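PDB 1HTJ: Kiaa0380 from Homo sapiens, which probably binds activated G-protein alpha subunits through its RGS-like domain and so links heterotrimeric G-protein signalling to Rho GTPases as an exchange factor. Local coordinates for residues F47-F52 against A175-I180. The protein carries 3 engineered substitutions. Numbering follows the deposited sequence.
Sequences FLRYIF and AALGDI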
loop_
_atom_site.group_PDB
_atom_site.type_symbol
_atom_site.label_atom_id
_atom_site.label_comp_id
_atom_site.label_asym_id
_atom_site.label_seq_id
_atom_site.Cartn_x
_atom_site.Cartn_y
_atom_site.Cartn_z
ATOM N N PHE A 47 1.103 -9.811 2.175
ATOM C CA PHE A 47 -0.197 -9.237 2.466
ATOM C C PHE A 47 -0.805 -8.573 1.227
ATOM O O PHE A 47 -2.009 -8.687 0.974
ATOM C CB PHE A 47 -0.060 -8.225 3.614
ATOM C CG PHE A 47 -1.371 -7.595 4.051
ATOM C CD1 PHE A 47 -2.523 -8.375 4.205
ATOM C CD2 PHE A 47 -1.447 -6.221 4.316
ATOM C CE1 PHE A 47 -3.728 -7.801 4.616
ATOM C CE2 PHE A 47 -2.640 -5.639 4.725
ATOM C CZ PHE A 47 -3.792 -6.438 4.876
ATOM N N LEU A 48 0.033 -7.898 0.446
ATOM C CA LEU A 48 -0.428 -7.208 -0.751
ATOM C C LEU A 48 -0.911 -8.191 -1.817
ATOM O O LEU A 48 -1.865 -7.924 -2.540
ATOM C CB LEU A 48 0.694 -6.310 -1.298
ATOM C CG LEU A 48 0.879 -4.967 -0.575
ATOM C CD1 LEU A 48 2.169 -4.300 -1.009
ATOM C CD2 LEU A 48 -0.290 -4.067 -0.910
ATOM N N ARG A 49 -0.258 -9.338 -1.908
ATOM C CA ARG A 49 -0.663 -10.344 -2.883
ATOM C C ARG A 49 -2.093 -10.782 -2.577
ATOM O O ARG A 49 -2.898 -10.973 -3.479
ATOM C CB ARG A 49 0.304 -11.541 -2.837
ATOM C CG ARG A 49 1.652 -11.197 -3.445
ATOM C CD ARG A 49 2.666 -12.309 -3.308
ATOM N NE ARG A 49 2.299 -13.499 -4.058
ATOM C CZ ARG A 49 3.130 -14.518 -4.278
ATOM N NH1 ARG A 49 4.359 -14.485 -3.801
ATOM N NH2 ARG A 49 2.740 -15.570 -4.984
ATOM N N TYR A 50 -2.405 -10.923 -1.294
ATOM C CA TYR A 50 -3.743 -11.301 -0.892
ATOM C C TYR A 50 -4.684 -10.173 -1.313
ATOM O O TYR A 50 -5.699 -10.408 -1.974
ATOM C CB TYR A 50 -3.825 -11.514 0.632
ATOM C CG TYR A 50 -5.256 -11.483 1.146
ATOM C CD1 TYR A 50 -6.166 -12.491 0.813
ATOM C CD2 TYR A 50 -5.728 -10.386 1.874
ATOM C CE1 TYR A 50 -7.523 -12.393 1.187
ATOM C CE2 TYR A 50 -7.066 -10.278 2.246
ATOM C CZ TYR A 50 -7.965 -11.276 1.898
ATOM O OH TYR A 50 -9.306 -11.119 2.217
ATOM N N ILE A 51 -4.337 -8.948 -0.940
ATOM C CA ILE A 51 -5.161 -7.794 -1.279
ATOM C C ILE A 51 -5.423 -7.727 -2.787
ATOM O O ILE A 51 -6.571 -7.712 -3.231
ATOM C CB ILE A 51 -4.477 -6.471 -0.870
ATOM C CG1 ILE A 51 -4.233 -6.431 0.646
ATOM C CG2 ILE A 51 -5.326 -5.287 -1.346
ATOM C CD1 ILE A 51 -5.475 -6.379 1.497
ATOM N N PHE A 52 -4.350 -7.682 -3.569
ATOM C CA PHE A 52 -4.473 -7.586 -5.020
ATOM C C PHE A 52 -5.329 -8.695 -5.626
ATOM O O PHE A 52 -6.051 -8.458 -6.592
ATOM C CB PHE A 52 -3.092 -7.583 -5.678
ATOM C CG PHE A 52 -2.384 -6.248 -5.613
ATOM C CD1 PHE A 52 -1.420 -5.911 -6.572
ATOM C CD2 PHE A 52 -2.663 -5.336 -4.597
ATOM C CE1 PHE A 52 -0.748 -4.692 -6.516
ATOM C CE2 PHE A 52 -1.988 -4.102 -4.533
ATOM C CZ PHE A 52 -1.035 -3.786 -5.491
ATOM N N ALA A 175 7.549 -9.007 -7.735
ATOM C CA ALA A 175 7.468 -9.631 -9.052
ATOM C C ALA A 175 6.131 -10.361 -9.186
ATOM O O ALA A 175 5.497 -10.321 -10.235
ATOM C CB ALA A 175 8.618 -10.624 -9.236
ATOM N N ALA A 176 5.717 -11.032 -8.117
ATOM C CA ALA A 176 4.467 -11.774 -8.129
ATOM C C ALA A 176 3.261 -10.813 -8.206
ATOM O O ALA A 176 2.257 -11.125 -8.861
ATOM C CB ALA A 176 4.379 -12.654 -6.897
ATOM N N LEU A 177 3.370 -9.644 -7.568
ATOM C CA LEU A 177 2.281 -8.670 -7.589
ATOM C C LEU A 177 2.088 -8.124 -8.995
ATOM O O LEU A 177 0.958 -7.864 -9.431
ATOM C CB LEU A 177 2.558 -7.533 -6.599
ATOM C CG LEU A 177 2.261 -7.894 -5.134
ATOM C CD1 LEU A 177 3.104 -7.039 -4.203
ATOM C CD2 LEU A 177 0.783 -7.734 -4.845
ATOM N N GLY A 178 3.205 -7.961 -9.702
ATOM C CA GLY A 178 3.166 -7.467 -11.063
ATOM C C GLY A 178 2.458 -8.496 -11.926
ATOM O O GLY A 178 1.698 -8.137 -12.832
ATOM N N ASP A 179 2.701 -9.776 -11.658
ATOM C CA ASP A 179 2.034 -10.818 -12.424
ATOM C C ASP A 179 0.538 -10.754 -12.153
ATOM O O ASP A 179 -0.262 -10.904 -13.065
ATOM C CB ASP A 179 2.573 -12.198 -12.060
ATOM C CG ASP A 179 3.920 -12.472 -12.698
ATOM O OD1 ASP A 179 4.185 -11.877 -13.760
ATOM O OD2 ASP A 179 4.700 -13.280 -12.149
ATOM N N ILE A 180 0.164 -10.517 -10.901
ATOM C CA ILE A 180 -1.248 -10.421 -10.559
ATOM C C ILE A 180 -1.869 -9.255 -11.337
ATOM O O ILE A 180 -2.954 -9.394 -11.921
ATOM C CB ILE A 180 -1.445 -10.214 -9.018
ATOM C CG1 ILE A 180 -0.964 -11.464 -8.262
ATOM C CG2 ILE A 180 -2.907 -9.938 -8.694
ATOM C CD1 ILE A 180 -1.100 -11.372 -6.741
#
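Leu177 reaches from helix 163-182 into the angle between Leu48, Arg49 and Phe52, and its methyl CD2 does most of the touching. That methyl lies above the Phe52 ring, nearer its CD1 atom than its middle, a CH-pi contact with 3.8 Å from CD2 of Leu177 to the ring centroid and a tilt of 28° from the perpendicular. The same carbon lies 3.5 Å from the backbone N of Arg49, pressed against the helix backbone itself, while CD1 of Leu177 meets CB of Leu48 at 3.8 Å. One turn on, Ile180 lies against the same side of helix 41-54: its CG2 packs on CB of Phe52 at 3.8 Å, and its CD1 rests 3.7 Å from the carbonyl O of Arg49. On the other flank of Leu177, the aliphatic part of Arg49 runs past, CG to CG 3.8 Å, and the chain bends at chi3 (65°), laying the guanidinium flat over the methyl of Ala176, with CZ 3.4 Å from CB. NH1 of Arg49 then hydrogen-bonds OE1 of Gln173, one turn before Leu177 on the same helix, which anchors the far end of the side chain. An alanine in place of Arg49 would probably uncover Ala176 and one side of Leu177 and leave Gln173 without this partner. The two helix segments run almost exactly parallel, 4° between their directions and 9.7 Å between axes, a spacing filled by these interleaved side chains. In this all-helical RGS-like domain, helix 186-202 closes the inner side of the contact, with Leu196 against both Leu48 and Leu177 and Met192 against Phe52; helix 58-69 adds Leu60 and Leu61, and helix 118-144 packs on helix 41-54 through Phe47, Tyr50 and Ile51.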